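Cd1 (PDB 7D39) binds flavin mononucleotide and probably acts as a flavone reductase, an ene-reductase that opens flavone and flavonol breakdown in a gut bacterium. Local coordinates at residues 81-86 / 137-142; 165-170 / 205-210. One frame throughout, in Å; residues are numbered along the deposited sequence.

Contact 1. Residues 81-86 / 137-142; sequences DGIVFS and KVISFM
Ile83 and Ile139 pair across strands 82-86 and 138-142, their side chains crossing at a slant; the two are neighbouring parallel strands in the five-stranded sheet of a flavodoxin-like fold. The strand axes run only 12° apart, and the backbone bonds zigzag between them: Ile83 N gives to Val138 O, Ser140 N to Ile83 O at 2.8 Å, Phe85 N to Ser140 O and Met142 N to Phe85 O. The first is the most bent, with 135° at its hydrogen.

On the face carrying the isoleucines and phenylalanines, Ile139 holds CG1 anti to its backbone N (chi1 -175°), which carries CD1 across to Ile83 CG2, 3.9 Å away. The other branch of Ile83 turns to a different neighbour, its CD1 meeting Lys137 CD at 3.8 Å. Thus the aliphatic part of Lys137 lies against Ile83, while bends at chi3 and chi4 bring NZ back to the carbonyl O of Ala80. Further along, the two rings do not stack on each other: Phe141 instead brings CD1 to within 3.6 Å of Phe85 CB, and the Phe85 ring leads away to meet Phe98 edge-to-face. Helix 153-162 packs on this face through Leu160 and Ala161.

Gly82, Val84, Ser86, Val138, Ser140 and Met142 belong to the other face, where Ile197 of helix 184-202 touches Val84, Val138 and Ser140. Val138 CG2 lies 3.7 Å from Gly82 CA. Ser86 OG bonds to Asn15 OD1. Met142, a selenomethionine, reaches across to strand 82-86, and a bend at its last torsion sets its CE between Val84 CG1 at 3.9 Å and Ser86 CB at 4.0 Å.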
loop_
_atom_site.group_PDB
_atom_site.type_symbol
_atom_site.label_atom_id
_atom_site.label_comp_id
_atom_site.label_asym_id
_atom_site.label_seq_id
_atom_site.Cartn_x
_atom_site.Cartn_y
_atom_site.Cartn_z
ATOM N N ASP A 81 3.901 -6.320 -14.805
ATOM C CA ASP A 81 4.893 -7.054 -14.032
ATOM C C ASP A 81 5.503 -6.187 -12.942
ATOM O O ASP A 81 5.951 -6.711 -11.916
ATOM C CB ASP A 81 5.986 -7.600 -14.957
ATOM C CG ASP A 81 5.423 -8.442 -16.101
ATOM O OD1 ASP A 81 4.825 -9.519 -15.844
ATOM O OD2 ASP A 81 5.585 -8.033 -17.267
ATOM N N GLY A 82 5.514 -4.872 -13.144
ATOM C CA GLY A 82 6.034 -3.934 -12.170
ATOM C C GLY A 82 5.293 -2.622 -12.321
ATOM O O GLY A 82 4.753 -2.313 -13.388
ATOM N N ILE A 83 5.252 -1.862 -11.227
ATOM C CA ILE A 83 4.438 -0.653 -11.128
ATOM C C ILE A 83 5.244 0.450 -10.463
ATOM O O ILE A 83 5.916 0.222 -9.450
ATOM C CB ILE A 83 3.142 -0.882 -10.327
ATOM C CG1 ILE A 83 2.302 -1.991 -10.928
ATOM C CG2 ILE A 83 2.338 0.388 -10.221
ATOM C CD1 ILE A 83 1.052 -2.246 -10.137
ATOM N N VAL A 84 5.122 1.655 -11.012
ATOM C CA VAL A 84 5.687 2.874 -10.450
ATOM C C VAL A 84 4.524 3.823 -10.196
ATOM O O VAL A 84 3.772 4.158 -11.118
ATOM C CB VAL A 84 6.731 3.507 -11.389
ATOM C CG1 VAL A 84 7.435 4.656 -10.718
ATOM C CG2 VAL A 84 7.732 2.481 -11.774
ATOM N N PHE A 85 4.351 4.233 -8.965
ATOM C CA PHE A 85 3.249 5.019 -8.518
ATOM C C PHE A 85 3.757 6.314 -7.921
ATOM O O PHE A 85 4.417 6.303 -6.918
ATOM C CB PHE A 85 2.494 4.221 -7.468
ATOM C CG PHE A 85 1.078 4.622 -7.282
ATOM C CD1 PHE A 85 0.114 3.678 -7.094
ATOM C CD2 PHE A 85 0.717 5.931 -7.280
ATOM C CE1 PHE A 85 -1.178 4.037 -6.920
ATOM C CE2 PHE A 85 -0.571 6.293 -7.093
ATOM C CZ PHE A 85 -1.519 5.357 -6.916
ATOM N N SER A 86 3.437 7.422 -8.546
ATOM C CA SER A 86 3.777 8.729 -8.044
ATOM C C SER A 86 2.603 9.470 -7.426
ATOM O O SER A 86 1.640 9.678 -8.058
ATOM C CB SER A 86 4.425 9.553 -9.134
ATOM O OG SER A 86 5.042 10.687 -8.660
ATOM N N LYS A 137 4.662 -9.621 -7.741
ATOM C CA LYS A 137 4.729 -8.332 -8.427
ATOM C C LYS A 137 5.664 -7.400 -7.667
ATOM O O LYS A 137 5.783 -7.488 -6.439
ATOM C CB LYS A 137 3.335 -7.677 -8.570
ATOM C CG LYS A 137 3.280 -6.576 -9.641
ATOM C CD LYS A 137 1.899 -5.950 -9.773
ATOM C CE LYS A 137 0.810 -6.994 -9.981
ATOM N NZ LYS A 137 1.080 -7.883 -11.153
ATOM N N VAL A 138 6.329 -6.502 -8.409
ATOM C CA VAL A 138 7.177 -5.467 -7.817
ATOM C C VAL A 138 6.527 -4.108 -8.032
ATOM O O VAL A 138 5.832 -3.883 -9.030
ATOM C CB VAL A 138 8.612 -5.464 -8.394
ATOM C CG1 VAL A 138 9.387 -6.719 -7.970
ATOM C CG2 VAL A 138 8.574 -5.334 -9.901
ATOM N N ILE A 139 6.767 -3.196 -7.089
ATOM C CA ILE A 139 6.169 -1.867 -7.100
ATOM C C ILE A 139 7.143 -0.893 -6.454
ATOM O O ILE A 139 7.848 -1.236 -5.500
ATOM C CB ILE A 139 4.800 -1.846 -6.379
ATOM C CG1 ILE A 139 4.136 -0.466 -6.499
ATOM C CG2 ILE A 139 4.962 -2.262 -4.902
ATOM C CD1 ILE A 139 2.608 -0.492 -6.393
ATOM N N SER A 140 7.183 0.324 -6.984
ATOM C CA SER A 140 7.952 1.410 -6.405
ATOM C C SER A 140 7.073 2.644 -6.305
ATOM O O SER A 140 6.143 2.837 -7.098
ATOM C CB SER A 140 9.202 1.709 -7.226
ATOM O OG SER A 140 10.185 0.697 -7.015
ATOM N N PHE A 141 7.379 3.481 -5.319
ATOM C CA PHE A 141 6.590 4.661 -5.022
ATOM C C PHE A 141 7.472 5.895 -5.011
ATOM O O PHE A 141 8.640 5.843 -4.623
ATOM C CB PHE A 141 5.904 4.535 -3.664
ATOM C CG PHE A 141 4.958 3.370 -3.570
ATOM C CD1 PHE A 141 3.699 3.446 -4.132
ATOM C CD2 PHE A 141 5.324 2.218 -2.906
ATOM C CE1 PHE A 141 2.822 2.386 -4.034
ATOM C CE2 PHE A 141 4.435 1.150 -2.788
ATOM C CZ PHE A 141 3.199 1.236 -3.364
HETATM N N MSE A 142 6.890 7.007 -5.418
HETATM C CA MSE A 142 7.525 8.299 -5.255
HETATM C C MSE A 142 6.469 9.205 -4.658
HETATM O O MSE A 142 5.356 9.241 -5.155
HETATM C CB MSE A 142 8.031 8.836 -6.587
HETATM C CG MSE A 142 9.002 7.912 -7.303
HETATM SE SE MSE A 142 9.709 8.726 -8.962
HETATM C CE MSE A 142 8.156 8.420 -10.106
#

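Contact 2. Residues 165-170 / 205-210; sequences MWKVID and EHAQYQ
Lys167 reaches from the start of strand 167-170 over the backbone of 205-210, and its outer atoms do the touching. From CB the chain leaves with CG anti to the backbone N (chi1 173°) and stays extended to CD, which meets both the methyl of Ala207 (CB at 3.9 Å) and the carbonyl oxygen of the same residue. The bend at chi3 brings CE to 3.5 Å from Ala207 O, and the one at chi4 turns NZ toward the loop carbonyls: NZ is hydrogen-bonded to Ile204 O, with Ala207 O and Glu205 O farther off. A leucine in its place would probably leave Ile204 O without its ammonium partner and loosen the hold of the strand on the loop after helix 184-202.

Strand 167-174 is the outermost on its side of the parallel sheet in this flavodoxin-like fold, and segment 205-210, without regular secondary structure, runs along it at 23° as the chain leaves helix 184-202. Only one backbone bond joins the two, Gln210 N to Ile169 O (2.8 Å, 162° at the hydrogen), lying in the carbonyl plane. Ile169 sends CD1 to Ala207 CB, while its CG2 runs beside Gln210 CG at 3.8 Å, the two side chains pointing the same way. A bend at chi2 folds the Gln210 amide back, and its NE2 donates to Gln208 O from well above that carbonyl plane.

Val168 O lies at the edge of the Tyr209 ring, near its plane, 3.5 Å from CD2; His220 stacks on this ring, and Tyr209 OH is hydrogen-bonded to Asp212 O. Asp170 OD2 takes a bond from Asn196 ND2, and a water donates both to Asp170 OD1 at 2.7 Å and to Gln210 O.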
loop_
_atom_site.group_PDB
_atom_site.type_symbol
_atom_site.label_atom_id
_atom_site.label_comp_id
_atom_site.label_asym_id
_atom_site.label_seq_id
_atom_site.Cartn_x
_atom_site.Cartn_y
_atom_site.Cartn_z
HETATM N N MSE A 165 1.109 -8.014 -0.493
HETATM C CA MSE A 165 2.515 -8.351 -0.291
HETATM C C MSE A 165 3.355 -8.222 -1.558
HETATM O O MSE A 165 4.252 -9.021 -1.802
HETATM C CB MSE A 165 2.643 -9.762 0.273
HETATM C CG MSE A 165 2.233 -9.858 1.722
HETATM SE SE MSE A 165 2.196 -11.711 2.364
HETATM C CE MSE A 165 4.094 -12.134 2.244
ATOM N N TRP A 166 3.060 -7.219 -2.374
ATOM C CA TRP A 166 3.944 -6.897 -3.483
ATOM C C TRP A 166 5.303 -6.449 -2.962
ATOM O O TRP A 166 5.415 -5.827 -1.902
ATOM C CB TRP A 166 3.329 -5.798 -4.345
ATOM C CG TRP A 166 2.154 -6.251 -5.116
ATOM C CD1 TRP A 166 1.793 -7.533 -5.363
ATOM C CD2 TRP A 166 1.178 -5.425 -5.746
ATOM N NE1 TRP A 166 0.663 -7.564 -6.120
ATOM C CE2 TRP A 166 0.255 -6.280 -6.364
ATOM C CE3 TRP A 166 1.000 -4.046 -5.858
ATOM C CZ2 TRP A 166 -0.840 -5.806 -7.079
ATOM C CZ3 TRP A 166 -0.086 -3.574 -6.570
ATOM C CH2 TRP A 166 -0.994 -4.454 -7.173
ATOM N N LYS A 167 6.349 -6.753 -3.723
ATOM C CA LYS A 167 7.703 -6.455 -3.273
ATOM C C LYS A 167 8.060 -5.013 -3.635
ATOM O O LYS A 167 8.141 -4.659 -4.814
ATOM C CB LYS A 167 8.694 -7.444 -3.877
ATOM C CG LYS A 167 10.150 -7.096 -3.590
ATOM C CD LYS A 167 11.091 -8.091 -4.237
ATOM C CE LYS A 167 11.166 -9.402 -3.458
ATOM N NZ LYS A 167 11.145 -10.591 -4.366
ATOM N N VAL A 168 8.274 -4.183 -2.616
ATOM C CA VAL A 168 8.641 -2.786 -2.820
ATOM C C VAL A 168 10.095 -2.695 -3.262
ATOM O O VAL A 168 10.985 -3.276 -2.638
ATOM C CB VAL A 168 8.401 -1.983 -1.532
ATOM C CG1 VAL A 168 8.775 -0.504 -1.709
ATOM C CG2 VAL A 168 6.956 -2.088 -1.105
ATOM N N ILE A 169 10.356 -1.938 -4.326
ATOM C CA ILE A 169 11.743 -1.777 -4.744
ATOM C C ILE A 169 12.290 -0.432 -4.275
ATOM O O ILE A 169 13.316 -0.375 -3.582
ATOM C CB ILE A 169 11.892 -1.966 -6.262
ATOM C CG1 ILE A 169 11.273 -3.302 -6.685
ATOM C CG2 ILE A 169 13.365 -1.879 -6.676
ATOM C CD1 ILE A 169 11.979 -4.538 -6.118
ATOM N N ASP A 170 11.608 0.650 -4.630
ATOM C CA ASP A 170 11.930 1.970 -4.116
ATOM C C ASP A 170 10.702 2.587 -3.459
ATOM O O ASP A 170 9.569 2.238 -3.786
ATOM C CB ASP A 170 12.458 2.887 -5.229
ATOM C CG ASP A 170 13.934 2.645 -5.511
ATOM O OD1 ASP A 170 14.743 2.926 -4.602
ATOM O OD2 ASP A 170 14.266 2.162 -6.619
ATOM N N GLU A 205 11.800 -12.892 -8.515
ATOM C CA GLU A 205 12.233 -13.722 -7.397
ATOM C C GLU A 205 13.491 -13.165 -6.747
ATOM O O GLU A 205 13.589 -13.102 -5.517
ATOM C CB GLU A 205 12.466 -15.153 -7.875
ATOM C CG GLU A 205 11.948 -16.210 -6.924
ATOM C CD GLU A 205 11.530 -17.471 -7.648
ATOM O OE1 GLU A 205 12.264 -17.892 -8.567
ATOM O OE2 GLU A 205 10.459 -18.024 -7.310
ATOM N N HIS A 206 14.464 -12.755 -7.553
ATOM C CA HIS A 206 15.725 -12.241 -7.042
ATOM C C HIS A 206 15.762 -10.719 -6.975
ATOM O O HIS A 206 16.817 -10.147 -6.676
ATOM C CB HIS A 206 16.872 -12.786 -7.891
ATOM C CG HIS A 206 16.849 -14.278 -8.007
ATOM N ND1 HIS A 206 16.357 -14.932 -9.115
ATOM C CD2 HIS A 206 17.195 -15.244 -7.123
ATOM C CE1 HIS A 206 16.429 -16.236 -8.922
ATOM N NE2 HIS A 206 16.933 -16.452 -7.721
ATOM N N ALA A 207 14.636 -10.051 -7.227
ATOM C CA ALA A 207 14.582 -8.606 -7.066
ATOM C C ALA A 207 14.825 -8.248 -5.609
ATOM O O ALA A 207 14.408 -8.969 -4.696
ATOM C CB ALA A 207 13.230 -8.058 -7.534
ATOM N N GLN A 208 15.512 -7.133 -5.392
ATOM C CA GLN A 208 15.911 -6.708 -4.061
ATOM C C GLN A 208 15.521 -5.257 -3.815
ATOM O O GLN A 208 15.580 -4.422 -4.718
ATOM C CB GLN A 208 17.417 -6.878 -3.867
ATOM C CG GLN A 208 17.799 -8.016 -2.935
ATOM C CD GLN A 208 19.296 -8.253 -2.919
ATOM O OE1 GLN A 208 19.989 -7.959 -3.897
ATOM N NE2 GLN A 208 19.808 -8.770 -1.807
ATOM N N TYR A 209 15.133 -4.979 -2.575
ATOM C CA TYR A 209 14.815 -3.632 -2.128
ATOM C C TYR A 209 16.006 -2.702 -2.327
ATOM O O TYR A 209 17.144 -3.062 -2.028
ATOM C CB TYR A 209 14.412 -3.693 -0.660
ATOM C CG TYR A 209 14.127 -2.383 0.016
ATOM C CD1 TYR A 209 14.924 -1.940 1.057
ATOM C CD2 TYR A 209 13.039 -1.609 -0.348
ATOM C CE1 TYR A 209 14.659 -0.746 1.709
ATOM C CE2 TYR A 209 12.771 -0.405 0.291
ATOM C CZ TYR A 209 13.580 0.015 1.319
ATOM O OH TYR A 209 13.308 1.196 1.961
ATOM N N GLN A 210 15.741 -1.504 -2.841
ATOM C CA GLN A 210 16.778 -0.535 -3.154
ATOM C C GLN A 210 16.700 0.712 -2.297
ATOM O O GLN A 210 17.507 1.626 -2.483
ATOM C CB GLN A 210 16.682 -0.133 -4.625
ATOM C CG GLN A 210 16.907 -1.273 -5.561
ATOM C CD GLN A 210 18.317 -1.803 -5.442
ATOM O OE1 GLN A 210 19.274 -1.033 -5.335
ATOM N NE2 GLN A 210 18.452 -3.119 -5.432
HETATM O O HOH W 1 17.397 3.200 -5.248
#

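In the fold
Contacts 1 and 2 follow one another along the chain, with centres about 10 Å apart, and share one parallel sheet: strand 138-144 of contact 1 adjoins strand 167-174 of contact 2. Ile139 O takes a probable hydrogen bond from Ile169 N (2.9 Å), and the hydroxyl Ser140 OG makes another with Asp170 N (2.8 Å), so a serine side chain pairs with the backbone of the next strand. At the opposite end, Lys137 CE packs on Trp166 CZ2 at 3.5 Å. Contact 1 comes close to the cofactor, the side chain of Ser86 lying about 7 Å from the bound FMN; contact 2 attaches the segment after helix 184-202 to the sheet's outer strand.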